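Local atomic coordinates of putative cytochrome P450 154A1 (PDB entry 1ODO), a protein that belongs to the cytochrome P450 family of haem-thiolate proteins and binds haem (iron protoporphyrin IX), here together with 4-phenyl-1H-imidazole. Residues V248-Q253 against E280-H285; T257-P262 against S370-F375. All coordinates share one frame; numbering follows the deposited sequence. Where two conformers were deposited one is given.

Contact 1. Residues V248-Q253 against E280-H285. With HEM (protoporphyrin IX containing Fe), chain B.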
ATOM      1  N   VAL A 248       6.144   3.711  -2.545  0.61 12.21           N
ATOM      2  CA  VAL A 248       7.594   3.667  -2.396  0.61 12.10           C
ATOM      3  C   VAL A 248       8.092   2.230  -2.535  0.61 12.83           C
ATOM      4  O   VAL A 248       9.129   1.978  -3.146  0.61 13.15           O
ATOM      5  CB  VAL A 248       8.033   4.212  -1.014  0.61 12.46           C
ATOM      6  CG1 VAL A 248       7.279   3.494   0.092  0.61  8.45           C
ATOM      7  CG2 VAL A 248       9.538   4.032  -0.833  0.61 10.50           C
ATOM      8  N   ASN A 249       7.342   1.290  -1.970  1.00 13.70           N
ATOM      9  CA  ASN A 249       7.713  -0.117  -2.032  1.00 12.76           C
ATOM     10  C   ASN A 249       7.586  -0.750  -3.405  1.00 12.92           C
ATOM     11  O   ASN A 249       8.324  -1.680  -3.736  1.00 13.35           O
ATOM     12  CB  ASN A 249       6.912  -0.899  -0.998  1.00 14.73           C
ATOM     13  CG  ASN A 249       7.249  -0.471   0.408  1.00 16.73           C
ATOM     14  OD1 ASN A 249       8.424  -0.323   0.751  1.00 18.39           O
ATOM     15  ND2 ASN A 249       6.229  -0.263   1.232  1.00 18.55           N
ATOM     16  N   VAL A 250       6.653  -0.256  -4.209  1.00 11.02           N
ATOM     17  CA  VAL A 250       6.479  -0.806  -5.542  1.00 11.68           C
ATOM     18  C   VAL A 250       7.680  -0.362  -6.374  1.00 11.71           C
ATOM     19  O   VAL A 250       8.227  -1.138  -7.153  1.00 10.77           O
ATOM     20  CB  VAL A 250       5.186  -0.298  -6.201  1.00 11.85           C
ATOM     21  CG1 VAL A 250       4.994  -0.982  -7.546  1.00 13.18           C
ATOM     22  CG2 VAL A 250       3.995  -0.570  -5.291  1.00 12.77           C
ATOM     23  N   ILE A 251       8.096   0.890  -6.204  1.00 12.27           N
ATOM     24  CA  ILE A 251       9.243   1.404  -6.954  1.00 12.81           C
ATOM     25  C   ILE A 251      10.481   0.613  -6.526  1.00 13.27           C
ATOM     26  O   ILE A 251      11.294   0.201  -7.352  1.00 13.52           O
ATOM     27  CB  ILE A 251       9.457   2.909  -6.676  1.00 14.38           C
ATOM     28  CG1 ILE A 251       8.261   3.703  -7.220  1.00 14.44           C
ATOM     29  CG2 ILE A 251      10.772   3.381  -7.309  1.00 15.32           C
ATOM     30  CD1 ILE A 251       8.326   5.206  -6.972  1.00 15.62           C
ATOM     31  N   ASP A 252      10.601   0.412  -5.217  1.00 13.40           N
ATOM     32  CA  ASP A 252      11.702  -0.325  -4.602  1.00 12.67           C
ATOM     33  C   ASP A 252      11.799  -1.725  -5.217  1.00 14.57           C
ATOM     34  O   ASP A 252      12.823  -2.098  -5.797  1.00 13.52           O
ATOM     35  CB  ASP A 252      11.431  -0.424  -3.089  1.00 13.06           C
ATOM     36  CG  ASP A 252      12.412  -1.337  -2.346  1.00 13.61           C
ATOM     37  OD1 ASP A 252      12.930  -2.306  -2.935  1.00 17.67           O
ATOM     38  OD2 ASP A 252      12.644  -1.094  -1.143  1.00 15.31           O
ATOM     39  N   GLN A 253      10.721  -2.494  -5.089  1.00 13.64           N
ATOM     40  CA  GLN A 253      10.676  -3.851  -5.617  1.00 12.89           C
ATOM     41  C   GLN A 253      10.882  -3.954  -7.126  1.00 13.34           C
ATOM     42  O   GLN A 253      11.598  -4.842  -7.589  1.00 13.99           O
ATOM     43  CB  GLN A 253       9.355  -4.514  -5.227  1.00 14.51           C
ATOM     44  CG  GLN A 253       9.155  -4.674  -3.723  1.00 14.42           C
ATOM     45  CD  GLN A 253      10.094  -5.697  -3.092  1.00 16.50           C
ATOM     46  OE1 GLN A 253      10.906  -6.321  -3.774  1.00 14.99           O
ATOM     47  NE2 GLN A 253       9.983  -5.868  -1.781  1.00 17.48           N
ATOM     48  N   GLU A 280       3.130  -4.576 -13.416  1.00 10.99           N
ATOM     49  CA  GLU A 280       2.084  -5.532 -13.069  1.00 11.53           C
ATOM     50  C   GLU A 280       2.658  -6.807 -12.467  1.00 12.07           C
ATOM     51  O   GLU A 280       2.080  -7.371 -11.543  1.00 11.82           O
ATOM     52  CB  GLU A 280       1.228  -5.879 -14.288  1.00 10.62           C
ATOM     53  CG  GLU A 280       0.346  -4.724 -14.739  1.00 12.39           C
ATOM     54  CD  GLU A 280      -0.419  -4.109 -13.580  1.00 13.56           C
ATOM     55  OE1 GLU A 280      -0.263  -2.895 -13.333  1.00 13.31           O
ATOM     56  OE2 GLU A 280      -1.171  -4.844 -12.907  1.00 14.20           O
ATOM     57  N   GLU A 281       3.788  -7.273 -12.987  1.00 11.34           N
ATOM     58  CA  GLU A 281       4.385  -8.487 -12.447  1.00 11.45           C
ATOM     59  C   GLU A 281       4.992  -8.197 -11.074  1.00 11.14           C
ATOM     60  O   GLU A 281       5.056  -9.083 -10.224  1.00 10.92           O
ATOM     61  CB  GLU A 281       5.452  -9.047 -13.393  1.00 11.74           C
ATOM     62  CG  GLU A 281       6.160 -10.285 -12.847  1.00 11.52           C
ATOM     63  CD  GLU A 281       5.259 -11.518 -12.757  1.00 13.70           C
ATOM     64  OE1 GLU A 281       4.014 -11.379 -12.745  1.00 11.07           O
ATOM     65  OE2 GLU A 281       5.809 -12.635 -12.685  1.00 14.19           O
ATOM     66  N   THR A 282       5.450  -6.963 -10.862  1.00  9.49           N
ATOM     67  CA  THR A 282       6.037  -6.597  -9.574  1.00  9.87           C
ATOM     68  C   THR A 282       4.901  -6.581  -8.549  1.00  9.70           C
ATOM     69  O   THR A 282       5.054  -7.034  -7.413  1.00 11.35           O
ATOM     70  CB  THR A 282       6.706  -5.197  -9.619  1.00  9.56           C
ATOM     71  OG1 THR A 282       7.803  -5.215 -10.545  1.00 10.13           O
ATOM     72  CG2 THR A 282       7.230  -4.804  -8.229  1.00 10.01           C
ATOM     73  N   LEU A 283       3.751  -6.065  -8.961  1.00 10.50           N
ATOM     74  CA  LEU A 283       2.591  -5.997  -8.074  1.00 10.99           C
ATOM     75  C   LEU A 283       2.142  -7.406  -7.685  1.00 10.96           C
ATOM     76  O   LEU A 283       1.652  -7.636  -6.581  1.00 11.70           O
ATOM     77  CB  LEU A 283       1.451  -5.251  -8.767  1.00  9.26           C
ATOM     78  CG  LEU A 283       1.699  -3.748  -8.911  1.00 11.82           C
ATOM     79  CD1 LEU A 283       0.652  -3.094  -9.808  1.00  8.53           C
ATOM     80  CD2 LEU A 283       1.676  -3.129  -7.528  1.00 12.09           C
ATOM     81  N   ARG A 284       2.318  -8.357  -8.593  1.00 10.42           N
ATOM     82  CA  ARG A 284       1.918  -9.729  -8.303  1.00 10.65           C
ATOM     83  C   ARG A 284       2.957 -10.453  -7.450  1.00 10.21           C
ATOM     84  O   ARG A 284       2.629 -11.029  -6.414  1.00  9.79           O
ATOM     85  CB  ARG A 284       1.724 -10.521  -9.602  1.00 11.10           C
ATOM     86  CG  ARG A 284       1.222 -11.962  -9.384  1.00 11.20           C
ATOM     87  CD  ARG A 284       1.401 -12.820 -10.640  1.00 12.28           C
ATOM     88  NE  ARG A 284       2.814 -13.116 -10.876  1.00 12.73           N
ATOM     89  CZ  ARG A 284       3.515 -14.002 -10.175  1.00 14.30           C
ATOM     90  NH1 ARG A 284       2.931 -14.693  -9.202  1.00 14.48           N
ATOM     91  NH2 ARG A 284       4.806 -14.179 -10.424  1.00 15.99           N
ATOM     92  N   HIS A 285       4.208 -10.407  -7.906  1.00  9.56           N
ATOM     93  CA  HIS A 285       5.348 -11.051  -7.250  1.00 10.56           C
ATOM     94  C   HIS A 285       5.804 -10.467  -5.908  1.00 10.84           C
ATOM     95  O   HIS A 285       6.159 -11.212  -4.987  1.00 11.02           O
ATOM     96  CB  HIS A 285       6.519 -11.082  -8.248  1.00 10.05           C
ATOM     97  CG  HIS A 285       7.617 -12.032  -7.881  1.00 13.04           C
ATOM     98  ND1 HIS A 285       8.846 -11.607  -7.423  1.00 12.48           N
ATOM     99  CD2 HIS A 285       7.678 -13.385  -7.922  1.00 11.94           C
ATOM    100  CE1 HIS A 285       9.618 -12.656  -7.198  1.00 13.12           C
ATOM    101  NE2 HIS A 285       8.932 -13.747  -7.494  1.00 15.29           N
TER
HETATM  102  CHA HEM B1407      -7.064   0.844  -0.449  1.00 13.23           C
HETATM  103  CHB HEM B1407      -5.546   5.181  -1.886  1.00 10.62           C
HETATM  104  CHC HEM B1407      -1.432   3.221  -3.482  1.00 11.97           C
HETATM  105  CHD HEM B1407      -2.953  -1.095  -2.021  1.00 10.84           C
HETATM  106  C1A HEM B1407      -7.040   2.194  -0.705  1.00 11.83           C
HETATM  107  C2A HEM B1407      -8.094   3.151  -0.383  1.00 12.21           C
HETATM  108  C3A HEM B1407      -7.670   4.360  -0.778  1.00 12.56           C
HETATM  109  C4A HEM B1407      -6.346   4.200  -1.364  1.00 11.45           C
HETATM  110  CMA HEM B1407      -8.408   5.704  -0.653  1.00 12.77           C
HETATM  111  CAA HEM B1407      -9.431   2.780   0.294  1.00 11.43           C
HETATM  112  CBA HEM B1407     -10.450   2.282  -0.747  1.00 13.19           C
HETATM  113  CGA HEM B1407     -11.812   1.871  -0.190  1.00 12.61           C
HETATM  114  O1A HEM B1407     -11.798   1.308   0.961  1.00 11.97           O
HETATM  115  O2A HEM B1407     -12.813   2.092  -0.870  1.00 13.65           O
HETATM  116  C1B HEM B1407      -4.299   5.037  -2.436  1.00 10.88           C
HETATM  117  C2B HEM B1407      -3.504   6.132  -2.963  1.00 12.30           C
HETATM  118  C3B HEM B1407      -2.340   5.585  -3.417  1.00 12.00           C
HETATM  119  C4B HEM B1407      -2.405   4.161  -3.175  1.00 10.76           C
HETATM  120  CMB HEM B1407      -3.944   7.610  -2.978  1.00 12.41           C
HETATM  121  CAB HEM B1407      -1.132   6.284  -4.072  1.00 11.92           C
HETATM  122  CBB HEM B1407      -1.431   6.921  -5.439  1.00 17.57           C
HETATM  123  C1C HEM B1407      -1.497   1.859  -3.226  1.00 10.22           C
HETATM  124  C2C HEM B1407      -0.428   0.905  -3.562  1.00 10.85           C
HETATM  125  C3C HEM B1407      -0.852  -0.310  -3.147  1.00  9.99           C
HETATM  126  C4C HEM B1407      -2.166  -0.118  -2.568  1.00 10.72           C
HETATM  127  CMC HEM B1407       0.908   1.319  -4.255  1.00  8.45           C
HETATM  128  CAC HEM B1407      -0.168  -1.701  -3.207  1.00 10.21           C
HETATM  129  CBC HEM B1407       0.470  -2.105  -4.542  1.00  9.07           C
HETATM  130  C1D HEM B1407      -4.193  -0.961  -1.462  1.00 12.34           C
HETATM  131  C2D HEM B1407      -4.975  -2.028  -0.880  1.00 12.80           C
HETATM  132  C3D HEM B1407      -6.130  -1.484  -0.428  1.00 12.54           C
HETATM  133  C4D HEM B1407      -6.076  -0.074  -0.741  1.00 13.26           C
HETATM  134  CMD HEM B1407      -4.522  -3.499  -0.798  1.00 12.79           C
HETATM  135  CAD HEM B1407      -7.256  -2.232   0.304  1.00 16.04           C
HETATM  136  CBD HEM B1407      -8.109  -3.216  -0.503  1.00 17.12           C
HETATM  137  CGD HEM B1407      -9.082  -3.849   0.468  1.00 16.08           C
HETATM  138  O1D HEM B1407      -8.927  -5.038   0.775  1.00 14.98           O
HETATM  139  O2D HEM B1407      -9.967  -3.098   0.938  1.00 17.29           O
HETATM  140  NA  HEM B1407      -5.998   2.859  -1.306  1.00 11.11           N
HETATM  141  NB  HEM B1407      -3.602   3.841  -2.570  1.00 10.62           N
HETATM  142  NC  HEM B1407      -2.546   1.207  -2.628  1.00 10.01           N
HETATM  143  ND  HEM B1407      -4.879   0.247  -1.366  1.00 11.20           N
HETATM  144 FE   HEM B1407      -4.266   2.021  -1.974  1.00 11.03          FE

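Contact 2. Residues T257-P262 against S370-F375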
ATOM      1  N   THR A 257      14.143  -5.818  -8.634  1.00 15.02           N
ATOM      2  CA  THR A 257      13.969  -6.993  -9.473  1.00 15.66           C
ATOM      3  C   THR A 257      14.742  -6.825 -10.780  1.00 16.67           C
ATOM      4  O   THR A 257      15.436  -7.741 -11.223  1.00 16.89           O
ATOM      5  CB  THR A 257      12.482  -7.239  -9.785  1.00 17.25           C
ATOM      6  OG1 THR A 257      11.802  -7.614  -8.582  1.00 19.22           O
ATOM      7  CG2 THR A 257      12.319  -8.350 -10.807  1.00 16.34           C
ATOM      8  N   LEU A 258      14.633  -5.649 -11.388  1.00 16.18           N
ATOM      9  CA  LEU A 258      15.328  -5.388 -12.645  1.00 17.30           C
ATOM     10  C   LEU A 258      16.842  -5.400 -12.482  1.00 17.68           C
ATOM     11  O   LEU A 258      17.564  -5.661 -13.445  1.00 19.56           O
ATOM     12  CB  LEU A 258      14.884  -4.043 -13.233  1.00 16.98           C
ATOM     13  CG  LEU A 258      13.420  -3.924 -13.666  1.00 17.48           C
ATOM     14  CD1 LEU A 258      13.071  -2.463 -13.899  1.00 16.93           C
ATOM     15  CD2 LEU A 258      13.181  -4.743 -14.928  1.00 18.86           C
ATOM     16  N   LEU A 259      17.321  -5.124 -11.272  1.00 17.98           N
ATOM     17  CA  LEU A 259      18.761  -5.110 -11.016  1.00 18.99           C
ATOM     18  C   LEU A 259      19.298  -6.476 -10.611  1.00 20.01           C
ATOM     19  O   LEU A 259      20.508  -6.709 -10.636  1.00 20.14           O
ATOM     20  CB  LEU A 259      19.098  -4.086  -9.928  1.00 19.48           C
ATOM     21  CG  LEU A 259      18.798  -2.626 -10.276  1.00 20.55           C
ATOM     22  CD1 LEU A 259      19.248  -1.721  -9.143  1.00 18.55           C
ATOM     23  CD2 LEU A 259      19.512  -2.253 -11.574  1.00 21.67           C
ATOM     24  N   THR A 260      18.398  -7.379 -10.241  1.00 19.15           N
ATOM     25  CA  THR A 260      18.801  -8.717  -9.833  1.00 18.96           C
ATOM     26  C   THR A 260      18.369  -9.771 -10.851  1.00 19.61           C
ATOM     27  O   THR A 260      18.801 -10.922 -10.781  1.00 18.73           O
ATOM     28  CB  THR A 260      18.227  -9.064  -8.439  1.00 20.10           C
ATOM     29  OG1 THR A 260      16.804  -8.905  -8.448  1.00 20.43           O
ATOM     30  CG2 THR A 260      18.819  -8.148  -7.379  1.00 19.71           C
ATOM     31  N   ARG A 261      17.520  -9.365 -11.793  1.00 18.75           N
ATOM     32  CA  ARG A 261      17.016 -10.245 -12.843  1.00 21.21           C
ATOM     33  C   ARG A 261      17.218  -9.530 -14.178  1.00 21.45           C
ATOM     34  O   ARG A 261      16.260  -9.087 -14.810  1.00 20.89           O
ATOM     35  CB  ARG A 261      15.526 -10.530 -12.638  1.00 22.90           C
ATOM     36  CG  ARG A 261      15.188 -11.116 -11.278  1.00 27.80           C
ATOM     37  CD  ARG A 261      15.790 -12.499 -11.087  1.00 31.79           C
ATOM     38  NE  ARG A 261      15.613 -12.963  -9.713  1.00 38.21           N
ATOM     39  CZ  ARG A 261      15.937 -14.177  -9.280  1.00 40.51           C
ATOM     40  NH1 ARG A 261      16.461 -15.068 -10.115  1.00 42.56           N
ATOM     41  NH2 ARG A 261      15.738 -14.502  -8.010  1.00 41.92           N
ATOM     42  N   PRO A 262      18.478  -9.415 -14.626  1.00 22.13           N
ATOM     43  CA  PRO A 262      18.823  -8.747 -15.886  1.00 21.87           C
ATOM     44  C   PRO A 262      18.019  -9.180 -17.111  1.00 20.71           C
ATOM     45  O   PRO A 262      17.803  -8.384 -18.023  1.00 21.22           O
ATOM     46  CB  PRO A 262      20.318  -9.036 -16.033  1.00 22.40           C
ATOM     47  CG  PRO A 262      20.490 -10.332 -15.303  1.00 24.51           C
ATOM     48  CD  PRO A 262      19.653 -10.105 -14.068  1.00 22.87           C
ATOM     49  N   SER A 370      12.095   6.707 -16.797  1.00 17.99           N
ATOM     50  CA  SER A 370      13.045   7.799 -16.629  1.00 18.38           C
ATOM     51  C   SER A 370      14.371   7.338 -16.027  1.00 18.07           C
ATOM     52  O   SER A 370      15.440   7.686 -16.525  1.00 17.73           O
ATOM     53  CB  SER A 370      12.421   8.888 -15.749  1.00 18.95           C
ATOM     54  OG  SER A 370      13.300   9.987 -15.576  1.00 22.17           O
ATOM     55  N   LEU A 371      14.296   6.544 -14.963  1.00 17.29           N
ATOM     56  CA  LEU A 371      15.486   6.038 -14.291  1.00 17.58           C
ATOM     57  C   LEU A 371      16.398   5.198 -15.185  1.00 18.34           C
ATOM     58  O   LEU A 371      17.587   5.494 -15.328  1.00 19.03           O
ATOM     59  CB  LEU A 371      15.082   5.212 -13.068  1.00 18.23           C
ATOM     60  CG  LEU A 371      16.232   4.620 -12.251  1.00 18.67           C
ATOM     61  CD1 LEU A 371      17.033   5.745 -11.611  1.00 19.21           C
ATOM     62  CD2 LEU A 371      15.678   3.693 -11.179  1.00 17.29           C
ATOM     63  N   PHE A 372      15.852   4.146 -15.783  1.00 17.09           N
ATOM     64  CA  PHE A 372      16.661   3.297 -16.649  1.00 19.45           C
ATOM     65  C   PHE A 372      16.983   3.964 -17.979  1.00 20.41           C
ATOM     66  O   PHE A 372      17.916   3.563 -18.675  1.00 21.79           O
ATOM     67  CB  PHE A 372      15.975   1.947 -16.872  1.00 17.98           C
ATOM     68  CG  PHE A 372      16.025   1.052 -15.672  1.00 18.54           C
ATOM     69  CD1 PHE A 372      15.036   1.116 -14.694  1.00 17.45           C
ATOM     70  CD2 PHE A 372      17.100   0.188 -15.486  1.00 16.60           C
ATOM     71  CE1 PHE A 372      15.120   0.329 -13.539  1.00 18.33           C
ATOM     72  CE2 PHE A 372      17.193  -0.601 -14.339  1.00 18.02           C
ATOM     73  CZ  PHE A 372      16.201  -0.531 -13.363  1.00 16.72           C
ATOM     74  N   GLY A 373      16.214   4.988 -18.327  1.00 21.61           N
ATOM     75  CA  GLY A 373      16.454   5.688 -19.573  1.00 21.69           C
ATOM     76  C   GLY A 373      17.667   6.590 -19.406  1.00 23.26           C
ATOM     77  O   GLY A 373      18.476   6.740 -20.323  1.00 22.76           O
ATOM     78  N   ARG A 374      17.799   7.177 -18.219  1.00 22.24           N
ATOM     79  CA  ARG A 374      18.911   8.072 -17.917  1.00 23.21           C
ATOM     80  C   ARG A 374      20.176   7.316 -17.518  1.00 23.04           C
ATOM     81  O   ARG A 374      21.285   7.723 -17.866  1.00 21.55           O
ATOM     82  CB  ARG A 374      18.528   9.029 -16.783  1.00 24.68           C
ATOM     83  CG  ARG A 374      19.482  10.205 -16.615  1.00 28.98           C
ATOM     84  CD  ARG A 374      19.282  11.213 -17.737  1.00 31.15           C
ATOM     85  NE  ARG A 374      17.957  11.825 -17.664  1.00 35.24           N
ATOM     86  CZ  ARG A 374      17.629  12.808 -16.830  1.00 37.09           C
ATOM     87  NH1 ARG A 374      18.533  13.307 -15.997  1.00 36.65           N
ATOM     88  NH2 ARG A 374      16.389  13.280 -16.816  1.00 38.63           N
ATOM     89  N   PHE A 375      20.011   6.223 -16.780  1.00 22.90           N
ATOM     90  CA  PHE A 375      21.156   5.430 -16.343  1.00 24.26           C
ATOM     91  C   PHE A 375      21.050   3.981 -16.808  1.00 25.93           C
ATOM     92  O   PHE A 375      20.656   3.101 -16.044  1.00 24.99           O
ATOM     93  CB  PHE A 375      21.277   5.458 -14.815  1.00 24.00           C
ATOM     94  CG  PHE A 375      21.219   6.838 -14.225  1.00 24.04           C
ATOM     95  CD1 PHE A 375      20.034   7.328 -13.686  1.00 23.89           C
ATOM     96  CD2 PHE A 375      22.346   7.653 -14.220  1.00 24.85           C
ATOM     97  CE1 PHE A 375      19.972   8.612 -13.145  1.00 24.79           C
ATOM     98  CE2 PHE A 375      22.297   8.937 -13.684  1.00 24.63           C
ATOM     99  CZ  PHE A 375      21.106   9.418 -13.145  1.00 25.07           C
TER

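Contact 1. Residues V248-Q253 against E280-H285
Val250 and Leu283 meet at the rim of the haem, where the flat macrocycle offers peripheral carbons to both helices. Val250 CG2 packs 3.8 Å from the ring methyl HEM CMC, while Leu283 CD2 reaches the vinyl carbon HEM CBC at 3.4 Å. The other flat group, the guanidinium of Arg284, has the carboxylate of Glu281 in plane at its edge. Arg284 NE donates to Glu281 OE1 at 2.8 Å and Arg284 NH2 to Glu281 OE2 at 2.9 Å, a two-nitrogen, side-on salt bridge in which both oxygens are approached from above the carboxylate plane. This pair is the ExxR motif of P450s, carried on helix K, and Arg339 adds a second positive partner to Glu281, as in the Glu-Arg-Arg triad of the family. Inside the motif, Thr282 points to helix I, and Leu283 brings CD2 round to it; the axes of segments 248-253 and 280-285 cross at 105°, 9.7 Å apart at their closest.

Between the two helices the touch is apolar. Val250 divides its branches: CG1, anti to the backbone N (chi1 -176°), lies 4.0 Å from Leu283 CD2, while CG2 goes to the haem. Thr282 sends its methyl CG2 against Gln253 CB at 3.7 Å. Its hydroxyl OG1 turns instead to the carbonyl of Val278, one turn back in its own helix, which satisfies the buried polar group without help from helix I.

Contact 2. Residues T257-P262 against S370-F375
Phe372 leaves its helix pointed at Leu258 and Leu259, and its ring bridges a wide backbone gap, the CA atoms of Leu258 and Phe372 being 9.7 Å apart. From CB the side chain swings beside its own backbone N and opposite the carbonyl carbon (chi1 -73°), which carries CG and the ring toward the other helix. The contact builds up along one side of the ring: CD1 only grazes Leu258 CD1, and Phe372 CE1 comes within 3.5 Å of that same Leu258 CD1 methyl, a close carbon-carbon approach. At the tip, Phe372 CZ is met twice by Leu258, by CD1 at 3.7 Å and by CB at 3.8 Å, so the leucine bears on the ring through both CB and the CD1 methyl. On the other flank, Leu259 CD2 lies near the ring plane at the edge, 4.0 Å from Phe372 CE2.

In the P450 fold these segments hold the last turns of helix 247-260, the C-terminal part of helix I, and of helix L (357-374), and the residues just after; both helices belong to the core bundle with helices D and E. Helix D, 108-131, packs on Ser370 and Arg374, and Arg374 forms a salt bridge with Asp127.

The two leucines reach the ring with different branches. Leu258 is extended (chi2 166°), and CD1, the branch anti to CA, does the touching. In Leu259 it is CD1 that continues the extended chain, and the touching CD2 is the other branch. Leu378 also packs on Phe372, and Leu380, in strand 379-380, touches Leu259, so the apolar cluster continues into the chain just after helix L. Helical backbone angles end at Arg261 in one segment and at Phe375 in the other, shortly after the residues that touch.

Contacts 1 and 2 both draw on helix 247-260, the second part of helix I, and their centres lie about 13 Å apart. Along the chain their segments alternate: 248-253, then 257-262, then 280-285 and finally 370-375. Contact 1 is near the middle of the molecule, about 10 Å from its centre, and borders the haem; contact 2 lies about 22 Å from that centre, where the same helix ends. One helix thus meets helix K at the haem and the end of helix L further out. Val364 of helix L also packs on Val250 and Ile251, so helix L touches helix 247-260 both near the haem and at its far end, as expected for two members of the P450 core bundle.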